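Complement factor MASP-3 (Homo sapiens, PDB 3DEM) is a serine protease component of the complement lectin pathway whose calcium-binding CUB1-EGF-CUB2 region interacts with mannan-binding lectin and ficolins. Local coordinates at residues Asn185-Ser190 and Pro224-Lys229; Asp211-Glu216 and Glu243-Pro248; Ile258-Asp263 and Arg269-Ser274. One frame throughout, in Å; residues are numbered along the deposited sequence.

Interaction 1 (Asn185-Ser190 and Pro224-Lys229); sequences NPYPKS and PYDYIK. With CA (calcium ion), chain F.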
ATOM      1  N   ASN A 185       4.661  37.697  -1.161  1.00 40.48           N
ATOM      2  CA  ASN A 185       4.120  36.359  -0.973  1.00 40.46           C
ATOM      3  C   ASN A 185       4.036  36.061   0.524  1.00 40.39           C
ATOM      4  O   ASN A 185       4.684  36.736   1.324  1.00 40.37           O
ATOM      5  CB  ASN A 185       4.981  35.325  -1.700  1.00 40.41           C
ATOM      6  CG  ASN A 185       5.067  35.591  -3.186  1.00 40.40           C
ATOM      7  OD1 ASN A 185       4.075  35.480  -3.904  1.00 40.38           O
ATOM      8  ND2 ASN A 185       6.254  35.952  -3.656  1.00 40.51           N
ATOM      9  N   PRO A 186       3.214  35.075   0.915  1.00 40.30           N
ATOM     10  CA  PRO A 186       3.112  34.739   2.335  1.00 40.39           C
ATOM     11  C   PRO A 186       4.484  34.580   3.003  1.00 40.37           C
ATOM     12  O   PRO A 186       5.323  33.835   2.516  1.00 40.60           O
ATOM     13  CB  PRO A 186       2.365  33.400   2.322  1.00 40.32           C
ATOM     14  CG  PRO A 186       1.530  33.456   1.082  1.00 40.31           C
ATOM     15  CD  PRO A 186       2.341  34.233   0.075  1.00 40.29           C
ATOM     16  N   TYR A 187       4.713  35.278   4.109  1.00 40.33           N
ATOM     17  CA  TYR A 187       5.976  35.127   4.833  1.00 40.43           C
ATOM     18  C   TYR A 187       6.079  33.776   5.543  1.00 40.50           C
ATOM     19  O   TYR A 187       5.065  33.210   5.962  1.00 40.66           O
ATOM     20  CB  TYR A 187       6.210  36.282   5.811  1.00 40.12           C
ATOM     21  CG  TYR A 187       5.091  36.563   6.788  1.00 40.43           C
ATOM     22  CD1 TYR A 187       4.925  35.795   7.941  1.00 40.47           C
ATOM     23  CD2 TYR A 187       4.229  37.629   6.588  1.00 40.55           C
ATOM     24  CE1 TYR A 187       3.909  36.070   8.849  1.00 40.30           C
ATOM     25  CE2 TYR A 187       3.213  37.916   7.491  1.00 40.40           C
ATOM     26  CZ  TYR A 187       3.054  37.133   8.616  1.00 40.42           C
ATOM     27  OH  TYR A 187       2.037  37.425   9.502  1.00 40.10           O
ATOM     28  N   PRO A 188       7.310  33.240   5.650  1.00 40.46           N
ATOM     29  CA  PRO A 188       7.559  31.949   6.291  1.00 40.36           C
ATOM     30  C   PRO A 188       7.088  31.910   7.744  1.00 40.35           C
ATOM     31  O   PRO A 188       7.275  32.866   8.490  1.00 40.42           O
ATOM     32  CB  PRO A 188       9.083  31.820   6.230  1.00 40.35           C
ATOM     33  CG  PRO A 188       9.491  32.683   5.097  1.00 40.33           C
ATOM     34  CD  PRO A 188       8.550  33.842   5.131  1.00 40.34           C
ATOM     35  N   LYS A 189       6.476  30.800   8.129  1.00 40.35           N
ATOM     36  CA  LYS A 189       6.050  30.575   9.493  1.00 40.33           C
ATOM     37  C   LYS A 189       7.255  30.312  10.386  1.00 40.37           C
ATOM     38  O   LYS A 189       8.353  30.036   9.896  1.00 40.25           O
ATOM     39  CB  LYS A 189       5.104  29.372   9.553  1.00 40.45           C
ATOM     40  CG  LYS A 189       3.831  29.536   8.735  1.00 40.22           C
ATOM     41  CD  LYS A 189       2.989  28.265   8.763  1.00 40.21           C
ATOM     42  CE  LYS A 189       1.766  28.396   7.871  1.00 40.23           C
ATOM     43  NZ  LYS A 189       2.118  28.551   6.419  1.00 39.62           N
ATOM     44  N   SER A 190       7.041  30.422  11.695  1.00 40.29           N
ATOM     45  CA  SER A 190       8.011  29.987  12.699  1.00 40.29           C
ATOM     46  C   SER A 190       9.397  30.590  12.530  1.00 40.26           C
ATOM     47  O   SER A 190      10.396  29.928  12.794  1.00 40.42           O
ATOM     48  CB  SER A 190       8.109  28.461  12.702  1.00 40.11           C
ATOM     49  OG  SER A 190       6.845  27.891  12.954  1.00 39.84           O
ATOM     50  N   PRO A 224      -0.738  38.852  19.356  1.00 40.60           N
ATOM     51  CA  PRO A 224      -0.386  37.625  20.067  1.00 40.49           C
ATOM     52  C   PRO A 224       0.305  36.577  19.195  1.00 40.38           C
ATOM     53  O   PRO A 224       0.827  35.596  19.722  1.00 40.30           O
ATOM     54  CB  PRO A 224      -1.744  37.099  20.536  1.00 40.36           C
ATOM     55  CG  PRO A 224      -2.698  37.571  19.513  1.00 40.47           C
ATOM     56  CD  PRO A 224      -2.150  38.857  18.933  1.00 40.51           C
ATOM     57  N   TYR A 225       0.316  36.793  17.881  1.00 40.39           N
ATOM     58  CA  TYR A 225       0.807  35.792  16.938  1.00 40.38           C
ATOM     59  C   TYR A 225       2.109  36.201  16.253  1.00 40.53           C
ATOM     60  O   TYR A 225       3.171  35.633  16.522  1.00 40.43           O
ATOM     61  CB  TYR A 225      -0.261  35.498  15.876  1.00 40.45           C
ATOM     62  CG  TYR A 225      -1.622  35.130  16.442  1.00 40.48           C
ATOM     63  CD1 TYR A 225      -1.760  34.103  17.370  1.00 40.50           C
ATOM     64  CD2 TYR A 225      -2.765  35.802  16.036  1.00 40.48           C
ATOM     65  CE1 TYR A 225      -3.006  33.760  17.884  1.00 40.63           C
ATOM     66  CE2 TYR A 225      -4.014  35.467  16.542  1.00 40.63           C
ATOM     67  CZ  TYR A 225      -4.128  34.447  17.464  1.00 40.55           C
ATOM     68  OH  TYR A 225      -5.367  34.125  17.968  1.00 40.67           O
ATOM     69  N   ASP A 226       2.006  37.168  15.342  1.00 40.47           N
ATOM     70  CA  ASP A 226       3.151  37.691  14.607  1.00 40.33           C
ATOM     71  C   ASP A 226       3.312  39.176  14.928  1.00 40.38           C
ATOM     72  O   ASP A 226       2.362  39.827  15.355  1.00 40.15           O
ATOM     73  CB  ASP A 226       2.944  37.526  13.101  1.00 40.32           C
ATOM     74  CG  ASP A 226       2.516  36.115  12.712  1.00 40.44           C
ATOM     75  OD1 ASP A 226       2.830  35.144  13.442  1.00 39.80           O
ATOM     76  OD2 ASP A 226       1.867  35.979  11.655  1.00 40.05           O
ATOM     77  N   TYR A 227       4.509  39.716  14.712  1.00 40.33           N
ATOM     78  CA  TYR A 227       4.738  41.118  15.018  1.00 40.38           C
ATOM     79  C   TYR A 227       6.095  41.643  14.578  1.00 40.54           C
ATOM     80  O   TYR A 227       7.044  40.882  14.362  1.00 40.34           O
ATOM     81  CB  TYR A 227       4.571  41.369  16.518  1.00 40.37           C
ATOM     82  CG  TYR A 227       5.457  40.492  17.382  1.00 40.59           C
ATOM     83  CD1 TYR A 227       6.772  40.847  17.641  1.00 40.47           C
ATOM     84  CD2 TYR A 227       4.977  39.305  17.933  1.00 40.18           C
ATOM     85  CE1 TYR A 227       7.584  40.053  18.425  1.00 40.36           C
ATOM     86  CE2 TYR A 227       5.789  38.502  18.724  1.00 40.26           C
ATOM     87  CZ  TYR A 227       7.095  38.885  18.963  1.00 40.49           C
ATOM     88  OH  TYR A 227       7.918  38.099  19.745  1.00 40.81           O
ATOM     89  N   ILE A 228       6.158  42.964  14.444  1.00 40.58           N
ATOM     90  CA  ILE A 228       7.400  43.684  14.284  1.00 40.49           C
ATOM     91  C   ILE A 228       7.671  44.448  15.573  1.00 40.57           C
ATOM     92  O   ILE A 228       6.766  45.072  16.136  1.00 40.69           O
ATOM     93  CB  ILE A 228       7.300  44.721  13.141  1.00 40.75           C
ATOM     94  CG1 ILE A 228       7.132  44.034  11.790  1.00 40.43           C
ATOM     95  CG2 ILE A 228       8.532  45.625  13.121  1.00 40.62           C
ATOM     96  CD1 ILE A 228       6.974  45.005  10.637  1.00 40.45           C
ATOM     97  N   LYS A 229       8.910  44.370  16.044  1.00 40.43           N
ATOM     98  CA  LYS A 229       9.409  45.262  17.073  1.00 40.39           C
ATOM     99  C   LYS A 229      10.577  46.024  16.453  1.00 40.49           C
ATOM    100  O   LYS A 229      11.332  45.478  15.641  1.00 40.22           O
ATOM    101  CB  LYS A 229       9.919  44.481  18.281  1.00 40.35           C
ATOM    102  CG  LYS A 229       8.849  43.907  19.193  1.00 40.76           C
ATOM    103  CD  LYS A 229       9.479  42.884  20.150  1.00 40.59           C
ATOM    104  CE  LYS A 229       8.506  42.408  21.225  1.00 41.15           C
ATOM    105  NZ  LYS A 229       9.181  41.512  22.227  1.00 40.87           N
TER
HETATM  106 CA    CA F8001       1.140  33.762  11.731  1.00 32.61          CA
HETATM  107  O   HOH W   1       3.181  32.973  10.760  1.00 30.11           O
HETATM  108  O   HOH W   2       0.603  34.429   9.492  1.00 31.50           O
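The Tyr187 ring meets Asp226 at its edge: Asp226 OD2 lies in the plane of the ring, beside the hydroxyl. The carboxylate is turned strongly against the ring, with the two planes 78° apart. Phe260 sets its edge against one face of the Tyr187 ring. Across the two segments the contact rests on one bond. Tyr187 OH donates to Asp226 OD2 at 2.6 Å, reaching it on the anti side and 25° out of the carboxylate plane. The calcium ion takes the same carboxylate through both oxygens, unevenly: Asp226 OD2 is 2.3 Å from the metal and Asp226 OD1 2.8 Å. The Asp226 CG sits beside the backbone N (chi1 -49°), which turns the carboxylate to the loop 185-190 and the ion. Glu216, Asp263, the carbonyl oxygen of Ser265 and two waters complete the coordination. This is the calcium site at one end of the second CUB domain. Tyr187 is a second-shell residue there, and its hydroxyl probably also accepts a hydrogen bond from Glu216 N. With OD2 shared by the metal and the phenol, and OD1 also on the metal, the carboxylate is fixed in its rotation; both partners probably draw negative charge from OD2.

Interaction 2 (Asp211-Glu216 and Glu243-Pro248); sequences DIFDIE and EKAPEP. With CA (calcium ion), chain F.
Phe213 O receives a CA-H...O contact from Glu243 CA, 3.5 Å away with an angle of 142° at the hydrogen. Glu243 O also approaches this carbonyl, but the two are both acceptors and form no hydrogen bond. The rest is packing on the Phe213 ring. Lys244 C lies 3.6 Å from Phe213 CD2. Ala245 lies over one face of the Phe213 ring. Its CA stands above the ring centre, 3.6 Å from the centroid and 9° off the normal, a CH-pi contact. Ala245 CB leans toward the CD1 side, 3.6 Å from Phe213 CD1. Pro246 CD approaches the far end of the ring obliquely, 3.9 Å from Phe213 CZ. Phe213 CG is anti to the backbone N (chi1 -171°), and this swings the ring across to the loop 243-248. Both segments are loops of the second CUB domain, a beta sandwich. They join the chain leading to the calcium site with the chain leading to strand 249-250. Phe209 makes an edge-to-face pair with Phe213, and Trp271 touches it too, so the ring reaches the core while Glu243 and Lys244 remain exposed. Three residues beyond Phe213, the extended Glu216 side chain binds the calcium ion through OE1 at 2.2 Å.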
ATOM      1  N   ASP A 211       3.449  50.023   0.318  1.00 40.45           N
ATOM      2  CA  ASP A 211       2.720  48.913  -0.310  1.00 40.45           C
ATOM      3  C   ASP A 211       1.915  48.092   0.704  1.00 40.53           C
ATOM      4  O   ASP A 211       1.465  48.623   1.717  1.00 40.56           O
ATOM      5  CB  ASP A 211       3.673  48.026  -1.113  1.00 40.44           C
ATOM      6  CG  ASP A 211       4.419  48.796  -2.189  1.00 40.63           C
ATOM      7  OD1 ASP A 211       3.893  49.818  -2.686  1.00 38.86           O
ATOM      8  OD2 ASP A 211       5.539  48.370  -2.540  1.00 42.49           O
ATOM      9  N   ILE A 212       1.738  46.803   0.423  1.00 40.55           N
ATOM     10  CA  ILE A 212       0.943  45.917   1.280  1.00 40.54           C
ATOM     11  C   ILE A 212       1.524  45.794   2.685  1.00 40.24           C
ATOM     12  O   ILE A 212       2.730  45.627   2.855  1.00 39.93           O
ATOM     13  CB  ILE A 212       0.806  44.494   0.669  1.00 40.65           C
ATOM     14  CG1 ILE A 212      -0.144  44.507  -0.527  1.00 40.68           C
ATOM     15  CG2 ILE A 212       0.294  43.509   1.696  1.00 40.97           C
ATOM     16  CD1 ILE A 212       0.053  43.327  -1.467  1.00 40.77           C
ATOM     17  N   PHE A 213       0.651  45.902   3.683  1.00 40.23           N
ATOM     18  CA  PHE A 213       0.990  45.598   5.066  1.00 40.37           C
ATOM     19  C   PHE A 213      -0.029  44.595   5.610  1.00 40.33           C
ATOM     20  O   PHE A 213      -1.215  44.901   5.731  1.00 39.98           O
ATOM     21  CB  PHE A 213       1.009  46.868   5.914  1.00 40.47           C
ATOM     22  CG  PHE A 213       1.556  46.663   7.299  1.00 40.45           C
ATOM     23  CD1 PHE A 213       2.913  46.824   7.550  1.00 40.34           C
ATOM     24  CD2 PHE A 213       0.721  46.312   8.349  1.00 40.32           C
ATOM     25  CE1 PHE A 213       3.431  46.642   8.820  1.00 40.48           C
ATOM     26  CE2 PHE A 213       1.230  46.124   9.632  1.00 40.46           C
ATOM     27  CZ  PHE A 213       2.587  46.294   9.868  1.00 40.70           C
ATOM     28  N   ASP A 214       0.439  43.394   5.926  1.00 40.33           N
ATOM     29  CA  ASP A 214      -0.455  42.294   6.279  1.00 40.34           C
ATOM     30  C   ASP A 214       0.255  41.349   7.238  1.00 40.40           C
ATOM     31  O   ASP A 214       0.958  40.426   6.820  1.00 40.34           O
ATOM     32  CB  ASP A 214      -0.918  41.565   5.012  1.00 40.24           C
ATOM     33  CG  ASP A 214      -1.813  40.370   5.299  1.00 40.43           C
ATOM     34  OD1 ASP A 214      -2.323  40.226   6.434  1.00 40.19           O
ATOM     35  OD2 ASP A 214      -2.013  39.567   4.362  1.00 40.76           O
ATOM     36  N   ILE A 215       0.078  41.615   8.530  1.00 40.39           N
ATOM     37  CA  ILE A 215       0.631  40.790   9.595  1.00 40.50           C
ATOM     38  C   ILE A 215      -0.527  40.272  10.432  1.00 40.56           C
ATOM     39  O   ILE A 215      -1.377  41.049  10.869  1.00 40.65           O
ATOM     40  CB  ILE A 215       1.614  41.589  10.479  1.00 40.42           C
ATOM     41  CG1 ILE A 215       2.711  42.220   9.613  1.00 40.53           C
ATOM     42  CG2 ILE A 215       2.237  40.686  11.546  1.00 40.57           C
ATOM     43  CD1 ILE A 215       3.818  42.897  10.402  1.00 40.44           C
ATOM     44  N   GLU A 216      -0.582  38.958  10.624  1.00 40.51           N
ATOM     45  CA  GLU A 216      -1.657  38.340  11.389  1.00 40.39           C
ATOM     46  C   GLU A 216      -1.864  39.061  12.719  1.00 40.45           C
ATOM     47  O   GLU A 216      -0.901  39.347  13.437  1.00 40.52           O
ATOM     48  CB  GLU A 216      -1.339  36.867  11.646  1.00 40.39           C
ATOM     49  CG  GLU A 216      -2.528  36.038  12.102  1.00 40.35           C
ATOM     50  CD  GLU A 216      -2.127  34.637  12.524  1.00 40.68           C
ATOM     51  OE1 GLU A 216      -0.923  34.315  12.445  1.00 40.50           O
ATOM     52  OE2 GLU A 216      -3.013  33.860  12.944  1.00 40.95           O
ATOM     53  N   GLU A 243      -3.478  45.135   9.537  1.00 40.43           N
ATOM     54  CA  GLU A 243      -3.633  45.490   8.127  1.00 40.58           C
ATOM     55  C   GLU A 243      -3.224  46.928   7.846  1.00 40.56           C
ATOM     56  O   GLU A 243      -3.219  47.368   6.702  1.00 40.53           O
ATOM     57  CB  GLU A 243      -5.086  45.285   7.693  1.00 40.56           C
ATOM     58  CG  GLU A 243      -5.536  43.834   7.756  1.00 41.05           C
ATOM     59  CD  GLU A 243      -7.046  43.685   7.784  1.00 41.60           C
ATOM     60  OE1 GLU A 243      -7.722  44.276   6.915  1.00 41.60           O
ATOM     61  OE2 GLU A 243      -7.556  42.972   8.681  1.00 42.19           O
ATOM     62  N   LYS A 244      -2.885  47.654   8.902  1.00 40.72           N
ATOM     63  CA  LYS A 244      -2.552  49.065   8.801  1.00 40.65           C
ATOM     64  C   LYS A 244      -1.146  49.276   9.342  1.00 40.55           C
ATOM     65  O   LYS A 244      -0.870  48.988  10.507  1.00 40.62           O
ATOM     66  CB  LYS A 244      -3.552  49.887   9.611  1.00 40.71           C
ATOM     67  CG  LYS A 244      -3.356  51.392   9.531  1.00 41.01           C
ATOM     68  CD  LYS A 244      -4.311  52.017   8.530  1.00 41.20           C
ATOM     69  CE  LYS A 244      -4.355  53.534   8.681  1.00 41.31           C
ATOM     70  NZ  LYS A 244      -3.006  54.133   8.469  1.00 41.46           N
ATOM     71  N   ALA A 245      -0.258  49.772   8.491  1.00 40.41           N
ATOM     72  CA  ALA A 245       1.129  49.993   8.878  1.00 40.45           C
ATOM     73  C   ALA A 245       1.240  51.143   9.875  1.00 40.35           C
ATOM     74  O   ALA A 245       0.432  52.066   9.847  1.00 40.10           O
ATOM     75  CB  ALA A 245       1.983  50.273   7.650  1.00 40.17           C
ATOM     76  N   PRO A 246       2.239  51.080  10.775  1.00 40.45           N
ATOM     77  CA  PRO A 246       2.453  52.220  11.658  1.00 40.45           C
ATOM     78  C   PRO A 246       2.823  53.452  10.844  1.00 40.53           C
ATOM     79  O   PRO A 246       3.307  53.332   9.719  1.00 40.36           O
ATOM     80  CB  PRO A 246       3.630  51.785  12.539  1.00 40.61           C
ATOM     81  CG  PRO A 246       4.233  50.601  11.869  1.00 40.47           C
ATOM     82  CD  PRO A 246       3.182  49.975  11.027  1.00 40.30           C
ATOM     83  N   GLU A 247       2.570  54.628  11.405  1.00 40.50           N
ATOM     84  CA  GLU A 247       2.960  55.877  10.773  1.00 40.47           C
ATOM     85  C   GLU A 247       4.481  55.929  10.637  1.00 40.35           C
ATOM     86  O   GLU A 247       5.193  55.226  11.351  1.00 40.26           O
ATOM     87  CB  GLU A 247       2.458  57.061  11.604  1.00 40.57           C
ATOM     88  CG  GLU A 247       0.955  57.066  11.806  1.00 40.71           C
ATOM     89  CD  GLU A 247       0.207  57.261  10.504  1.00 41.37           C
ATOM     90  OE1 GLU A 247       0.541  58.215   9.769  1.00 41.29           O
ATOM     91  OE2 GLU A 247      -0.713  56.463  10.211  1.00 42.15           O
ATOM     92  N   PRO A 248       4.984  56.753   9.706  1.00 40.30           N
ATOM     93  CA  PRO A 248       6.422  56.896   9.521  1.00 40.28           C
ATOM     94  C   PRO A 248       7.138  57.183  10.836  1.00 40.30           C
ATOM     95  O   PRO A 248       6.631  57.931  11.674  1.00 40.16           O
ATOM     96  CB  PRO A 248       6.534  58.102   8.585  1.00 40.26           C
ATOM     97  CG  PRO A 248       5.267  58.091   7.814  1.00 40.21           C
ATOM     98  CD  PRO A 248       4.218  57.597   8.769  1.00 40.36           C
TER
HETATM   99 CA    CA F8001       1.140  33.762  11.731  1.00 32.61          CA
HETATM  100  O   HOH W   1       3.181  32.973  10.760  1.00 30.11           O
HETATM  101  O   HOH W   2       0.603  34.429   9.492  1.00 31.50           O

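Interaction 3 (Ile258-Asp263 and Arg269-Ser274); sequences ILFHSD and RGWRLS. With CA (calcium ion), chain F.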
ATOM      1  N   ILE A 258      15.233  45.943  13.526  1.00 40.51           N
ATOM      2  CA  ILE A 258      13.876  45.513  13.253  1.00 40.51           C
ATOM      3  C   ILE A 258      13.807  44.011  13.503  1.00 40.70           C
ATOM      4  O   ILE A 258      14.549  43.228  12.895  1.00 40.79           O
ATOM      5  CB  ILE A 258      13.462  45.824  11.803  1.00 40.71           C
ATOM      6  CG1 ILE A 258      13.552  47.331  11.534  1.00 40.99           C
ATOM      7  CG2 ILE A 258      12.050  45.326  11.526  1.00 40.93           C
ATOM      8  CD1 ILE A 258      13.931  47.673  10.116  1.00 40.79           C
ATOM      9  N   LEU A 259      12.930  43.618  14.419  1.00 40.48           N
ATOM     10  CA  LEU A 259      12.675  42.218  14.689  1.00 40.41           C
ATOM     11  C   LEU A 259      11.303  41.836  14.145  1.00 40.37           C
ATOM     12  O   LEU A 259      10.297  42.484  14.456  1.00 40.25           O
ATOM     13  CB  LEU A 259      12.754  41.932  16.193  1.00 40.21           C
ATOM     14  CG  LEU A 259      12.483  40.484  16.636  1.00 41.09           C
ATOM     15  CD1 LEU A 259      13.262  40.112  17.893  1.00 40.86           C
ATOM     16  CD2 LEU A 259      10.992  40.235  16.846  1.00 41.43           C
ATOM     17  N   PHE A 260      11.274  40.797  13.319  1.00 40.21           N
ATOM     18  CA  PHE A 260      10.026  40.270  12.794  1.00 40.40           C
ATOM     19  C   PHE A 260       9.820  38.834  13.249  1.00 40.34           C
ATOM     20  O   PHE A 260      10.604  37.951  12.914  1.00 40.40           O
ATOM     21  CB  PHE A 260       9.984  40.362  11.262  1.00 40.47           C
ATOM     22  CG  PHE A 260       8.711  39.832  10.655  1.00 40.55           C
ATOM     23  CD1 PHE A 260       7.473  40.215  11.161  1.00 40.49           C
ATOM     24  CD2 PHE A 260       8.750  38.963   9.570  1.00 40.60           C
ATOM     25  CE1 PHE A 260       6.294  39.730  10.604  1.00 40.42           C
ATOM     26  CE2 PHE A 260       7.579  38.473   9.004  1.00 40.49           C
ATOM     27  CZ  PHE A 260       6.347  38.859   9.523  1.00 40.59           C
ATOM     28  N   HIS A 261       8.764  38.612  14.021  1.00 40.29           N
ATOM     29  CA  HIS A 261       8.461  37.287  14.552  1.00 40.44           C
ATOM     30  C   HIS A 261       7.226  36.726  13.863  1.00 40.40           C
ATOM     31  O   HIS A 261       6.226  37.424  13.723  1.00 40.52           O
ATOM     32  CB  HIS A 261       8.219  37.365  16.066  1.00 40.37           C
ATOM     33  CG  HIS A 261       7.896  36.045  16.707  1.00 40.38           C
ATOM     34  ND1 HIS A 261       6.605  35.583  16.856  1.00 40.40           N
ATOM     35  CD2 HIS A 261       8.697  35.101  17.255  1.00 40.29           C
ATOM     36  CE1 HIS A 261       6.626  34.404  17.452  1.00 40.36           C
ATOM     37  NE2 HIS A 261       7.883  34.088  17.706  1.00 40.29           N
ATOM     38  N   SER A 262       7.302  35.473  13.424  1.00 40.29           N
ATOM     39  CA  SER A 262       6.131  34.795  12.872  1.00 40.28           C
ATOM     40  C   SER A 262       5.894  33.454  13.563  1.00 40.20           C
ATOM     41  O   SER A 262       6.839  32.710  13.829  1.00 40.17           O
ATOM     42  CB  SER A 262       6.247  34.620  11.350  1.00 40.13           C
ATOM     43  OG  SER A 262       7.251  33.684  10.995  1.00 40.13           O
ATOM     44  N   ASP A 263       4.631  33.150  13.855  1.00 40.09           N
ATOM     45  CA  ASP A 263       4.292  31.900  14.528  1.00 40.14           C
ATOM     46  C   ASP A 263       4.048  30.748  13.547  1.00 40.12           C
ATOM     47  O   ASP A 263       4.341  30.865  12.359  1.00 40.10           O
ATOM     48  CB  ASP A 263       3.110  32.079  15.488  1.00 40.23           C
ATOM     49  CG  ASP A 263       1.780  32.262  14.768  1.00 40.36           C
ATOM     50  OD1 ASP A 263       1.753  32.255  13.521  1.00 40.14           O
ATOM     51  OD2 ASP A 263       0.752  32.413  15.457  1.00 40.37           O
ATOM     52  N   ARG A 269       0.699  38.228   4.002  1.00 40.30           N
ATOM     53  CA  ARG A 269       1.644  38.644   2.958  1.00 40.33           C
ATOM     54  C   ARG A 269       2.869  39.441   3.445  1.00 40.44           C
ATOM     55  O   ARG A 269       3.872  39.550   2.734  1.00 40.55           O
ATOM     56  CB  ARG A 269       0.906  39.396   1.848  1.00 40.26           C
ATOM     57  CG  ARG A 269      -0.214  38.567   1.220  1.00 40.27           C
ATOM     58  CD  ARG A 269      -0.907  39.303   0.098  1.00 40.44           C
ATOM     59  NE  ARG A 269      -0.099  39.307  -1.122  1.00 41.12           N
ATOM     60  CZ  ARG A 269      -0.539  39.716  -2.311  1.00 41.16           C
ATOM     61  NH1 ARG A 269      -1.782  40.164  -2.451  1.00 40.57           N
ATOM     62  NH2 ARG A 269       0.270  39.676  -3.366  1.00 41.28           N
ATOM     63  N   GLY A 270       2.788  39.992   4.650  1.00 40.41           N
ATOM     64  CA  GLY A 270       3.934  40.659   5.245  1.00 40.42           C
ATOM     65  C   GLY A 270       3.975  42.167   5.069  1.00 40.65           C
ATOM     66  O   GLY A 270       2.946  42.848   5.137  1.00 40.91           O
ATOM     67  N   TRP A 271       5.174  42.688   4.826  1.00 40.59           N
ATOM     68  CA  TRP A 271       5.416  44.121   4.926  1.00 40.56           C
ATOM     69  C   TRP A 271       6.671  44.544   4.177  1.00 40.39           C
ATOM     70  O   TRP A 271       7.552  43.734   3.884  1.00 40.22           O
ATOM     71  CB  TRP A 271       5.555  44.530   6.398  1.00 40.43           C
ATOM     72  CG  TRP A 271       6.603  43.733   7.139  1.00 40.57           C
ATOM     73  CD1 TRP A 271       6.409  42.574   7.839  1.00 40.49           C
ATOM     74  CD2 TRP A 271       8.002  44.037   7.248  1.00 40.58           C
ATOM     75  NE1 TRP A 271       7.604  42.137   8.378  1.00 40.83           N
ATOM     76  CE2 TRP A 271       8.596  43.015   8.029  1.00 40.60           C
ATOM     77  CE3 TRP A 271       8.814  45.064   6.754  1.00 40.77           C
ATOM     78  CZ2 TRP A 271       9.960  42.996   8.326  1.00 40.22           C
ATOM     79  CZ3 TRP A 271      10.170  45.048   7.057  1.00 40.66           C
ATOM     80  CH2 TRP A 271      10.730  44.019   7.835  1.00 40.54           C
ATOM     81  N   ARG A 272       6.737  45.832   3.883  1.00 40.34           N
ATOM     82  CA  ARG A 272       7.877  46.430   3.215  1.00 40.37           C
ATOM     83  C   ARG A 272       8.099  47.820   3.795  1.00 40.50           C
ATOM     84  O   ARG A 272       7.150  48.552   4.060  1.00 40.54           O
ATOM     85  CB  ARG A 272       7.622  46.533   1.709  1.00 40.45           C
ATOM     86  CG  ARG A 272       8.556  47.489   0.985  1.00 40.37           C
ATOM     87  CD  ARG A 272       8.193  47.639  -0.481  1.00 40.29           C
ATOM     88  NE  ARG A 272       8.916  48.752  -1.090  1.00 40.78           N
ATOM     89  CZ  ARG A 272       9.698  48.656  -2.166  1.00 41.26           C
ATOM     90  NH1 ARG A 272       9.859  47.491  -2.788  1.00 40.98           N
ATOM     91  NH2 ARG A 272      10.308  49.735  -2.636  1.00 40.80           N
ATOM     92  N   LEU A 273       9.354  48.186   3.998  1.00 40.56           N
ATOM     93  CA  LEU A 273       9.649  49.542   4.407  1.00 40.64           C
ATOM     94  C   LEU A 273      10.845  50.066   3.638  1.00 40.79           C
ATOM     95  O   LEU A 273      11.663  49.295   3.116  1.00 40.79           O
ATOM     96  CB  LEU A 273       9.875  49.635   5.924  1.00 40.73           C
ATOM     97  CG  LEU A 273      11.098  48.985   6.573  1.00 40.91           C
ATOM     98  CD1 LEU A 273      12.346  49.866   6.399  1.00 40.63           C
ATOM     99  CD2 LEU A 273      10.824  48.726   8.043  1.00 40.39           C
ATOM    100  N   SER A 274      10.931  51.384   3.546  1.00 40.55           N
ATOM    101  CA  SER A 274      12.133  52.016   3.057  1.00 40.59           C
ATOM    102  C   SER A 274      12.678  52.882   4.178  1.00 40.58           C
ATOM    103  O   SER A 274      11.920  53.415   4.987  1.00 40.73           O
ATOM    104  CB  SER A 274      11.845  52.861   1.814  1.00 40.43           C
ATOM    105  OG  SER A 274      10.955  53.920   2.119  1.00 40.85           O
TER
HETATM  106 CA    CA F8001       1.140  33.762  11.731  1.00 32.61          CA
HETATM  107  O   HOH W   1       3.181  32.973  10.760  1.00 30.11           O
HETATM  108  O   HOH W   2       0.603  34.429   9.492  1.00 31.50           O
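Trp271 turns its edge to the face of Phe260, and this T-shaped pair is the tight part of the contact. Trp271 NE1 stands over the centre of the Phe260 ring, 3.2 Å above its plane. The planes are 84° apart, and the Phe260 ring and the five-membered ring of Trp271 have centroids 4.4 Å from each other. The two side chains run side by side in roughly antiparallel directions, which brings Trp271 CZ2 to 3.9 Å from Phe260 CB. With chi1 at 54°, Trp271 CG is tucked over its own backbone, and from there the indole extends across to the other strand. Further along, the contact thins to single methyl contacts. Ile258 CG2 reaches Trp271 CH2 at 4.1 Å, obliquely to the indole, and Ile258 CD1 meets Leu273 CD2 tip to tip at 3.9 Å. These residues fill the space between strands 255-261 and 272-277, which belong to the two facing sheets of the CUB sandwich. The other end of segment 258-263 is more open. There Asp263 is partly exposed and binds the calcium ion through OD1 at 2.4 Å, and its carbonyl O accepts a hydrogen bond from a metal-bound water. No hydrogen bond links the two segments. The indole N-H points at the centre of the Phe260 ring, consistent with a weak N-H...pi attraction that gives this buried donor a partner.

How the interactions relate
All three interactions lie in the second CUB domain and each supplies a ligand to one calcium ion: Asp226, Glu216 and Asp263 in turn. Interactions 1 and 3 are buried, while interaction 2 lies at the surface. Interaction 3 is apolar and aromatic, between the sheets. Interaction 1 is polar, at the metal end of the sandwich, and interaction 2 covers a ring with a loop. Interactions 1 and 3 share a sheet, since strands 227-232 and 255-261 are neighbours in it. Probable hydrogen bonds tie them, Pro188 O with Ser262 OG and Asp226 OD1 with Asp263 N. Asp214 similarly joins interaction 2 to Arg269 and Gly270 of interaction 3.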